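Local coordinates for cell envelope-related transcriptional attenuator domain-containing protein (Streptococcus agalactiae, PDB 3OKZ) that is of unknown function but, as an LCP (LytR/CpsA/Psr) family protein, probably attaches lipid-carried polymers to the cell envelope, at residues A[19-24]-A[107-112]; A[61-66]-A[177-182]; A[262-267]-A[292-297]. All blocks are in the same frame, centred on the assembly; numbering follows the deposited sequence.

Contact 1. Residues A[19-24]-A[107-112]; sequences PFSILL and INVDYF
A chi1 of 69° in S21 folds OG back between that residue's own backbone N and carbonyl carbon, while a chi1 of -74° in D110 lays the carboxylate beside its own backbone N; with these rotations each side chain turns to the other's main chain. S21 N donates to D110 OD1 over 3.1 Å, meeting the carboxylate on its anti side and somewhat out of its plane. In return, D110 N makes a weak, bent bond of 3.0 Å to S21 OG. A water bridges the same hydroxyl to N108 O, donating to that carbonyl, and D110 OD2 has a further partner in S11. This reciprocal grip opens a parallel beta ladder that pairs I22 with Y111 and L23 with F112, inside the mixed sheet of the LCP domain, where strand 20-28 runs between strands 111-116 and 41-51. Y111 N bonds S21 O nearly straight at 2.8 Å; L23 N reaches Y111 O at 3.3 Å, but from well above the carbonyl plane. On the face bearing I22, in an offset edge-to-face stack, the Y111 ring turns its edge to the face of F20, centroids 5.3 Å apart and planes at 90°, with Y111 OH held by I14 N. The opposite face carries L23 and F112; there V109 CG1 approaches L23 CB to 4.0 Å, and L98 of helix 93-105 packs on both L23 and V109.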
loop_
_atom_site.group_PDB
_atom_site.type_symbol
_atom_site.label_atom_id
_atom_site.label_comp_id
_atom_site.label_asym_id
_atom_site.label_seq_id
_atom_site.Cartn_x
_atom_site.Cartn_y
_atom_site.Cartn_z
ATOM N N PRO A 19 -18.654 5.885 -0.908
ATOM C CA PRO A 19 -17.345 5.485 -1.441
ATOM C C PRO A 19 -16.242 5.901 -0.475
ATOM O O PRO A 19 -16.335 6.954 0.161
ATOM C CB PRO A 19 -17.260 6.253 -2.752
ATOM C CG PRO A 19 -18.670 6.325 -3.184
ATOM C CD PRO A 19 -19.393 6.668 -1.911
ATOM N N PHE A 20 -15.192 5.101 -0.351
ATOM C CA PHE A 20 -14.159 5.502 0.578
ATOM C C PHE A 20 -12.751 5.112 0.176
ATOM O O PHE A 20 -12.550 4.343 -0.764
ATOM C CB PHE A 20 -14.487 4.960 1.960
ATOM C CG PHE A 20 -14.377 3.468 2.066
ATOM C CD1 PHE A 20 -13.193 2.873 2.502
ATOM C CD2 PHE A 20 -15.461 2.650 1.743
ATOM C CE1 PHE A 20 -13.094 1.486 2.618
ATOM C CE2 PHE A 20 -15.368 1.256 1.858
ATOM C CZ PHE A 20 -14.186 0.676 2.295
ATOM N N SER A 21 -11.784 5.683 0.893
ATOM C CA SER A 21 -10.373 5.421 0.655
ATOM C C SER A 21 -9.749 4.862 1.906
ATOM O O SER A 21 -10.004 5.335 3.013
ATOM C CB SER A 21 -9.628 6.698 0.259
ATOM O OG SER A 21 -9.527 7.624 1.333
ATOM N N ILE A 22 -8.944 3.830 1.720
ATOM C CA ILE A 22 -8.252 3.214 2.828
ATOM C C ILE A 22 -6.796 3.040 2.423
ATOM O O ILE A 22 -6.486 2.620 1.305
ATOM C CB ILE A 22 -8.869 1.846 3.178
ATOM C CG1 ILE A 22 -8.099 1.202 4.333
ATOM C CG2 ILE A 22 -8.876 0.958 1.952
ATOM C CD1 ILE A 22 -8.641 -0.163 4.769
ATOM N N LEU A 23 -5.907 3.418 3.328
ATOM C CA LEU A 23 -4.487 3.279 3.091
ATOM C C LEU A 23 -4.146 1.905 3.598
ATOM O O LEU A 23 -4.196 1.646 4.807
ATOM C CB LEU A 23 -3.698 4.311 3.878
ATOM C CG LEU A 23 -2.186 4.184 3.692
ATOM C CD1 LEU A 23 -1.865 4.285 2.214
ATOM C CD2 LEU A 23 -1.474 5.280 4.458
ATOM N N LEU A 24 -3.819 1.019 2.670
ATOM C CA LEU A 24 -3.467 -0.342 3.009
ATOM C C LEU A 24 -1.941 -0.431 3.112
ATOM O O LEU A 24 -1.219 -0.021 2.201
ATOM C CB LEU A 24 -4.039 -1.281 1.932
ATOM C CG LEU A 24 -4.009 -2.803 2.081
ATOM C CD1 LEU A 24 -2.645 -3.343 1.677
ATOM C CD2 LEU A 24 -4.358 -3.194 3.520
ATOM N N ILE A 107 -5.659 14.827 -0.267
ATOM C CA ILE A 107 -6.945 14.207 0.007
ATOM C C ILE A 107 -6.954 13.628 1.416
ATOM O O ILE A 107 -5.904 13.323 1.989
ATOM C CB ILE A 107 -7.218 13.065 -1.008
ATOM C CG1 ILE A 107 -8.623 12.507 -0.818
ATOM C CG2 ILE A 107 -6.215 11.939 -0.812
ATOM C CD1 ILE A 107 -8.946 11.382 -1.779
ATOM N N ASN A 108 -8.146 13.498 1.980
ATOM C CA ASN A 108 -8.280 12.921 3.307
ATOM C C ASN A 108 -8.571 11.441 3.103
ATOM O O ASN A 108 -9.508 11.048 2.392
ATOM C CB ASN A 108 -9.401 13.620 4.085
ATOM C CG ASN A 108 -8.976 15.006 4.607
ATOM O OD1 ASN A 108 -9.750 15.705 5.271
ATOM N ND2 ASN A 108 -7.737 15.400 4.306
ATOM N N VAL A 109 -7.733 10.618 3.707
ATOM C CA VAL A 109 -7.851 9.166 3.590
ATOM C C VAL A 109 -8.789 8.565 4.641
ATOM O O VAL A 109 -8.388 8.331 5.776
ATOM C CB VAL A 109 -6.457 8.507 3.729
ATOM C CG1 VAL A 109 -6.557 7.015 3.503
ATOM C CG2 VAL A 109 -5.493 9.137 2.751
ATOM N N ASP A 110 -10.026 8.304 4.248
ATOM C CA ASP A 110 -11.037 7.730 5.133
ATOM C C ASP A 110 -10.535 6.757 6.206
ATOM O O ASP A 110 -10.653 7.015 7.407
ATOM C CB ASP A 110 -12.103 7.043 4.278
ATOM C CG ASP A 110 -13.007 8.029 3.583
ATOM O OD1 ASP A 110 -13.502 7.721 2.484
ATOM O OD2 ASP A 110 -13.233 9.116 4.147
ATOM N N TYR A 111 -9.977 5.636 5.777
ATOM C CA TYR A 111 -9.499 4.648 6.729
ATOM C C TYR A 111 -8.025 4.310 6.576
ATOM O O TYR A 111 -7.288 4.976 5.856
ATOM C CB TYR A 111 -10.356 3.378 6.633
ATOM C CG TYR A 111 -11.819 3.674 6.819
ATOM C CD1 TYR A 111 -12.635 3.975 5.731
ATOM C CD2 TYR A 111 -12.368 3.764 8.100
ATOM C CE1 TYR A 111 -13.960 4.369 5.914
ATOM C CE2 TYR A 111 -13.691 4.160 8.294
ATOM C CZ TYR A 111 -14.480 4.466 7.199
ATOM O OH TYR A 111 -15.765 4.916 7.401
ATOM N N PHE A 112 -7.603 3.260 7.260
ATOM C CA PHE A 112 -6.217 2.857 7.236
ATOM C C PHE A 112 -6.098 1.444 7.783
ATOM O O PHE A 112 -6.709 1.092 8.796
ATOM C CB PHE A 112 -5.415 3.826 8.106
ATOM C CG PHE A 112 -4.190 3.230 8.711
ATOM C CD1 PHE A 112 -2.980 3.228 8.014
ATOM C CD2 PHE A 112 -4.248 2.647 9.977
ATOM C CE1 PHE A 112 -1.837 2.651 8.561
ATOM C CE2 PHE A 112 -3.113 2.063 10.541
ATOM C CZ PHE A 112 -1.902 2.065 9.827
HETATM O O HOH W 1 -11.623 9.656 1.348
#

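Contact 2. Residues A[61-66]-A[177-182]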
loop_
_atom_site.group_PDB
_atom_site.type_symbol
_atom_site.label_atom_id
_atom_site.label_comp_id
_atom_site.label_asym_id
_atom_site.label_seq_id
_atom_site.Cartn_x
_atom_site.Cartn_y
_atom_site.Cartn_z
ATOM N N SER A 61 -0.387 1.809 -5.966
ATOM C CA SER A 61 0.828 1.530 -5.209
ATOM C C SER A 61 1.637 2.821 -5.143
ATOM O O SER A 61 1.710 3.570 -6.119
ATOM C CB SER A 61 1.640 0.433 -5.908
ATOM O OG SER A 61 0.880 -0.755 -6.100
ATOM N N LEU A 62 2.256 3.082 -4.001
ATOM C CA LEU A 62 3.023 4.313 -3.825
ATOM C C LEU A 62 4.504 4.022 -3.647
ATOM O O LEU A 62 4.925 3.519 -2.607
ATOM C CB LEU A 62 2.484 5.077 -2.613
ATOM C CG LEU A 62 0.950 5.115 -2.539
ATOM C CD1 LEU A 62 0.471 5.815 -1.252
ATOM C CD2 LEU A 62 0.421 5.813 -3.776
ATOM N N GLU A 63 5.285 4.363 -4.673
ATOM C CA GLU A 63 6.735 4.142 -4.692
ATOM C C GLU A 63 7.450 4.654 -3.449
ATOM O O GLU A 63 7.503 5.856 -3.201
ATOM C CB GLU A 63 7.340 4.799 -5.932
ATOM C CG GLU A 63 8.855 4.683 -6.002
ATOM C CD GLU A 63 9.335 3.263 -5.763
ATOM O OE1 GLU A 63 8.904 2.353 -6.505
ATOM O OE2 GLU A 63 10.141 3.054 -4.831
ATOM N N ARG A 64 8.016 3.729 -2.681
ATOM C CA ARG A 64 8.729 4.050 -1.441
ATOM C C ARG A 64 9.885 5.032 -1.584
ATOM O O ARG A 64 10.271 5.678 -0.609
ATOM C CB ARG A 64 9.278 2.770 -0.826
ATOM C CG ARG A 64 10.155 1.973 -1.796
ATOM C CD ARG A 64 10.834 0.811 -1.103
ATOM N NE ARG A 64 9.877 0.029 -0.331
ATOM C CZ ARG A 64 10.195 -1.042 0.383
ATOM N NH1 ARG A 64 11.453 -1.466 0.424
ATOM N NH2 ARG A 64 9.256 -1.687 1.061
ATOM N N ASP A 65 10.446 5.130 -2.790
ATOM C CA ASP A 65 11.582 6.014 -3.053
ATOM C C ASP A 65 11.192 7.428 -3.500
ATOM O O ASP A 65 12.052 8.253 -3.799
ATOM C CB ASP A 65 12.519 5.362 -4.088
ATOM C CG ASP A 65 13.300 4.164 -3.515
ATOM O OD1 ASP A 65 13.920 3.412 -4.302
ATOM O OD2 ASP A 65 13.305 3.976 -2.279
ATOM N N VAL A 66 9.897 7.710 -3.537
ATOM C CA VAL A 66 9.407 9.029 -3.932
ATOM C C VAL A 66 9.934 10.117 -2.989
ATOM O O VAL A 66 9.873 9.974 -1.764
ATOM C CB VAL A 66 7.865 9.039 -3.949
ATOM C CG1 VAL A 66 7.340 10.456 -3.993
ATOM C CG2 VAL A 66 7.376 8.272 -5.164
ATOM N N GLU A 177 12.774 -4.610 -13.451
ATOM C CA GLU A 177 11.833 -3.535 -13.121
ATOM C C GLU A 177 11.937 -3.082 -11.667
ATOM O O GLU A 177 11.169 -2.233 -11.214
ATOM C CB GLU A 177 10.406 -3.984 -13.422
ATOM C CG GLU A 177 10.188 -4.369 -14.873
ATOM C CD GLU A 177 9.137 -5.455 -15.021
ATOM O OE1 GLU A 177 9.397 -6.604 -14.579
ATOM O OE2 GLU A 177 8.054 -5.158 -15.571
ATOM N N GLY A 178 12.891 -3.650 -10.939
ATOM C CA GLY A 178 13.081 -3.269 -9.554
ATOM C C GLY A 178 11.803 -3.098 -8.765
ATOM O O GLY A 178 10.882 -3.898 -8.900
ATOM N N ASP A 179 11.733 -2.035 -7.969
ATOM C CA ASP A 179 10.577 -1.784 -7.116
ATOM C C ASP A 179 9.238 -1.682 -7.820
ATOM O O ASP A 179 8.199 -1.726 -7.176
ATOM C CB ASP A 179 10.806 -0.531 -6.269
ATOM C CG ASP A 179 10.045 -0.573 -4.947
ATOM O OD1 ASP A 179 10.219 -1.559 -4.195
ATOM O OD2 ASP A 179 9.281 0.375 -4.657
ATOM N N TYR A 180 9.242 -1.549 -9.138
ATOM C CA TYR A 180 7.980 -1.469 -9.870
ATOM C C TYR A 180 7.506 -2.862 -10.217
ATOM O O TYR A 180 6.301 -3.132 -10.246
ATOM C CB TYR A 180 8.143 -0.594 -11.117
ATOM C CG TYR A 180 8.426 0.839 -10.722
ATOM C CD1 TYR A 180 7.580 1.505 -9.830
ATOM C CD2 TYR A 180 9.557 1.510 -11.179
ATOM C CE1 TYR A 180 7.852 2.788 -9.402
ATOM C CE2 TYR A 180 9.840 2.806 -10.753
ATOM C CZ TYR A 180 8.980 3.437 -9.864
ATOM O OH TYR A 180 9.228 4.724 -9.445
ATOM N N GLY A 181 8.466 -3.749 -10.467
ATOM C CA GLY A 181 8.141 -5.131 -10.759
ATOM C C GLY A 181 7.626 -5.649 -9.433
ATOM O O GLY A 181 6.509 -6.167 -9.325
ATOM N N ARG A 182 8.447 -5.456 -8.406
ATOM C CA ARG A 182 8.126 -5.872 -7.049
ATOM C C ARG A 182 6.720 -5.452 -6.627
ATOM O O ARG A 182 6.041 -6.180 -5.899
ATOM C CB ARG A 182 9.135 -5.278 -6.072
ATOM C CG ARG A 182 8.789 -5.521 -4.623
ATOM C CD ARG A 182 9.850 -4.962 -3.680
ATOM N NE ARG A 182 9.534 -5.314 -2.300
ATOM C CZ ARG A 182 10.086 -4.752 -1.232
ATOM N NH1 ARG A 182 11.002 -3.798 -1.377
ATOM N NH2 ARG A 182 9.709 -5.139 -0.019
#
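E63 and Y180 meet at about a right angle: the carboxylate plane stands 82° from the ring plane, and E63 OE1 comes obliquely to Y180 CE1. A bend at chi2 of E63 also turns its carboxylate to D179, E63 OE1 lying 2.7 Å from D179 OD2 with the acid planes 68° apart. E63 OE2 accepts from D65 N at 2.9 Å on its anti lone pair, inside the type I turn from E63 to V66. Y180 OH bonds Q260. Next to D179 two guanidinium groups cross with planes 74° apart: NH1 of the extended R182 lies over one face of the R64 guanidinium, 3.0 Å from R64 NH1, which in turn sits at the edge of the R182 group, near its plane; both are donors, not hydrogen-bonded. Arginines and acids at the end of strand 56-62 and the start of helix 178-200 are consistent with the pocket in which LCP relatives hold a polyprenyl pyrophosphate head. D43 makes weak, long ion pairs with R64 and R182, as R172 does with D179. Within segment 177-182 R182 NH1 reaches D179 OD1 in a long salt bridge of 3.7 Å, whereas R64, poorly ordered, passes its CG 3.4 Å from D179 OD2.

Contact 3. Residues A[262-267]-A[292-297]; sequences LTKKHL and LYEDYY
The carbonyl oxygen of L262 takes the shortest polar bond between the two segments, 2.7 Å from Y293 N, with the donor tilted a little from the carbonyl plane; the CA of L292 adds a C-H contact to the same L262 O. One residue further on, E294 returns the favour. Its chain bends at chi2 (77°), which folds the carboxylate back so that OE2 accepts from K264 N at 3.2 Å, on the syn side and 26° out of the carboxylate plane. K264 is the first residue of helix 264-277. T263 at the N-cap position makes no capping bond with its side chain, and the acid of E294 serves a helix-end N-H from outside the helix. Its charge would probably sit well with the positive end of the helix dipole. The K264 side chain then runs out extended beyond CG and crosses D295 at about a right angle, closing a salt bridge of 3.0 Å from NZ to OD1, again on the syn side. That same OD1 also lies close to the like-charged carboxylate of E300, in the C-terminal tag. Apolar groups fill in around these bonds. T263 and Y293 lie side by side and point the same way, with T263 CG2 against Y293 CB and near its ring, whereas L267 crosses L292 at about a right angle, CD2 to CD2 at 4.2 Å. Over the centre of one face of the Y293 ring stands CD2 of Y297. The short helix 293-296 is thus fastened to the N-terminal end of helix 264-277, just after edge strand 258-261; Y293 and Y296 both rest on I261 of that strand, and Y293 and Y297 reach E249 and A251, respectively, of the adjoining strand 241-252.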
loop_
_atom_site.group_PDB
_atom_site.type_symbol
_atom_site.label_atom_id
_atom_site.label_comp_id
_atom_site.label_asym_id
_atom_site.label_seq_id
_atom_site.Cartn_x
_atom_site.Cartn_y
_atom_site.Cartn_z
ATOM N N LEU A 262 8.626 12.812 -8.847
ATOM C CA LEU A 262 7.380 12.919 -9.603
ATOM C C LEU A 262 7.247 14.230 -10.368
ATOM O O LEU A 262 7.737 15.260 -9.927
ATOM C CB LEU A 262 6.197 12.794 -8.641
ATOM C CG LEU A 262 6.186 11.538 -7.777
ATOM C CD1 LEU A 262 5.150 11.654 -6.698
ATOM C CD2 LEU A 262 5.904 10.339 -8.653
ATOM N N THR A 263 6.586 14.183 -11.518
ATOM C CA THR A 263 6.363 15.392 -12.296
ATOM C C THR A 263 5.010 15.971 -11.936
ATOM O O THR A 263 4.120 15.244 -11.482
ATOM C CB THR A 263 6.346 15.134 -13.811
ATOM O OG1 THR A 263 5.808 13.832 -14.086
ATOM C CG2 THR A 263 7.734 15.268 -14.369
ATOM N N LYS A 264 4.858 17.278 -12.151
ATOM C CA LYS A 264 3.603 17.956 -11.862
ATOM C C LYS A 264 2.463 17.356 -12.685
ATOM O O LYS A 264 1.435 16.951 -12.134
ATOM C CB LYS A 264 3.720 19.453 -12.161
ATOM C CG LYS A 264 4.574 20.250 -11.167
ATOM C CD LYS A 264 4.615 21.749 -11.516
ATOM C CE LYS A 264 5.494 22.551 -10.553
ATOM N NZ LYS A 264 5.653 23.979 -10.975
ATOM N N LYS A 265 2.658 17.287 -13.996
ATOM C CA LYS A 265 1.644 16.761 -14.905
ATOM C C LYS A 265 1.068 15.419 -14.458
ATOM O O LYS A 265 -0.130 15.173 -14.591
ATOM C CB LYS A 265 2.244 16.594 -16.302
ATOM C CG LYS A 265 1.234 16.407 -17.427
ATOM C CD LYS A 265 0.713 17.754 -17.938
ATOM C CE LYS A 265 -0.135 17.597 -19.201
ATOM N NZ LYS A 265 -0.496 18.912 -19.812
ATOM N N HIS A 266 1.929 14.559 -13.924
ATOM C CA HIS A 266 1.530 13.220 -13.502
ATOM C C HIS A 266 0.801 13.151 -12.167
ATOM O O HIS A 266 -0.327 12.669 -12.094
ATOM C CB HIS A 266 2.761 12.317 -13.433
ATOM C CG HIS A 266 2.441 10.865 -13.268
ATOM N ND1 HIS A 266 3.043 10.073 -12.313
ATOM C CD2 HIS A 266 1.615 10.048 -13.966
ATOM C CE1 HIS A 266 2.605 8.832 -12.431
ATOM N NE2 HIS A 266 1.738 8.789 -13.427
ATOM N N LEU A 267 1.457 13.623 -11.112
ATOM C CA LEU A 267 0.872 13.579 -9.784
ATOM C C LEU A 267 -0.523 14.183 -9.717
ATOM O O LEU A 267 -1.370 13.695 -8.976
ATOM C CB LEU A 267 1.801 14.257 -8.767
ATOM C CG LEU A 267 1.307 14.358 -7.320
ATOM C CD1 LEU A 267 0.770 13.032 -6.845
ATOM C CD2 LEU A 267 2.435 14.811 -6.435
ATOM N N LEU A 292 8.471 18.249 -6.671
ATOM C CA LEU A 292 8.179 18.042 -8.075
ATOM C C LEU A 292 9.416 18.128 -8.960
ATOM O O LEU A 292 10.393 18.830 -8.658
ATOM C CB LEU A 292 7.119 19.037 -8.533
ATOM C CG LEU A 292 5.826 18.923 -7.720
ATOM C CD1 LEU A 292 4.912 20.066 -8.094
ATOM C CD2 LEU A 292 5.135 17.567 -7.975
ATOM N N TYR A 293 9.355 17.397 -10.064
ATOM C CA TYR A 293 10.451 17.314 -11.017
ATOM C C TYR A 293 10.841 18.654 -11.589
ATOM O O TYR A 293 12.015 18.884 -11.856
ATOM C CB TYR A 293 10.067 16.348 -12.144
ATOM C CG TYR A 293 11.114 16.140 -13.212
ATOM C CD1 TYR A 293 11.140 16.929 -14.358
ATOM C CD2 TYR A 293 12.058 15.116 -13.098
ATOM C CE1 TYR A 293 12.076 16.699 -15.373
ATOM C CE2 TYR A 293 12.999 14.879 -14.107
ATOM C CZ TYR A 293 12.999 15.670 -15.241
ATOM O OH TYR A 293 13.901 15.416 -16.251
ATOM N N GLU A 294 9.861 19.536 -11.756
ATOM C CA GLU A 294 10.105 20.855 -12.331
ATOM C C GLU A 294 10.703 21.847 -11.356
ATOM O O GLU A 294 11.586 22.609 -11.716
ATOM C CB GLU A 294 8.813 21.441 -12.906
ATOM C CG GLU A 294 8.224 20.694 -14.104
ATOM C CD GLU A 294 7.497 19.401 -13.735
ATOM O OE1 GLU A 294 6.920 18.758 -14.634
ATOM O OE2 GLU A 294 7.499 19.022 -12.549
ATOM N N ASP A 295 10.221 21.849 -10.122
ATOM C CA ASP A 295 10.742 22.778 -9.117
ATOM C C ASP A 295 12.102 22.316 -8.620
ATOM O O ASP A 295 12.814 23.062 -7.967
ATOM C CB ASP A 295 9.789 22.892 -7.915
ATOM C CG ASP A 295 8.345 23.083 -8.328
ATOM O OD1 ASP A 295 8.071 23.942 -9.196
ATOM O OD2 ASP A 295 7.482 22.369 -7.775
ATOM N N TYR A 296 12.463 21.078 -8.911
ATOM C CA TYR A 296 13.746 20.586 -8.456
ATOM C C TYR A 296 14.825 20.950 -9.468
ATOM O O TYR A 296 15.950 21.313 -9.117
ATOM C CB TYR A 296 13.677 19.072 -8.253
ATOM C CG TYR A 296 15.001 18.438 -7.885
ATOM C CD1 TYR A 296 15.923 18.081 -8.872
ATOM C CD2 TYR A 296 15.340 18.205 -6.557
ATOM C CE1 TYR A 296 17.153 17.502 -8.542
ATOM C CE2 TYR A 296 16.569 17.631 -6.215
ATOM C CZ TYR A 296 17.466 17.282 -7.215
ATOM O OH TYR A 296 18.672 16.701 -6.891
ATOM N N TYR A 297 14.459 20.861 -10.736
ATOM C CA TYR A 297 15.377 21.163 -11.807
ATOM C C TYR A 297 15.193 22.575 -12.332
ATOM O O TYR A 297 15.633 22.890 -13.435
ATOM C CB TYR A 297 15.198 20.137 -12.927
ATOM C CG TYR A 297 15.794 18.794 -12.583
ATOM C CD1 TYR A 297 17.128 18.696 -12.200
ATOM C CD2 TYR A 297 15.037 17.618 -12.652
ATOM C CE1 TYR A 297 17.705 17.465 -11.896
ATOM C CE2 TYR A 297 15.599 16.381 -12.352
ATOM C CZ TYR A 297 16.942 16.312 -11.977
ATOM O OH TYR A 297 17.553 15.101 -11.709
#

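Contacts 1 and 2 both reach one mixed sheet: contact 1 pairs its strands 20-28 and 111-116, and contact 2 sets the end of strand 56-62 against helix 178-200. Their centres lie about 21 Å apart, on opposite sides of the chain's centre, and their nearest atoms about 4 Å apart without touching; their segments alternate, so the two contacts cross along the chain. Contact 3 comes later in the sequence, about 17 Å between centres from contact 2 and about 24 Å from contact 1. It touches contact 2 where V66 CG1 packs on L262 CD1 at 3.7 Å. This places the start of helix 264-277 next to the turn that carries part of the charged cluster, probably the family's lipid-phosphate pocket.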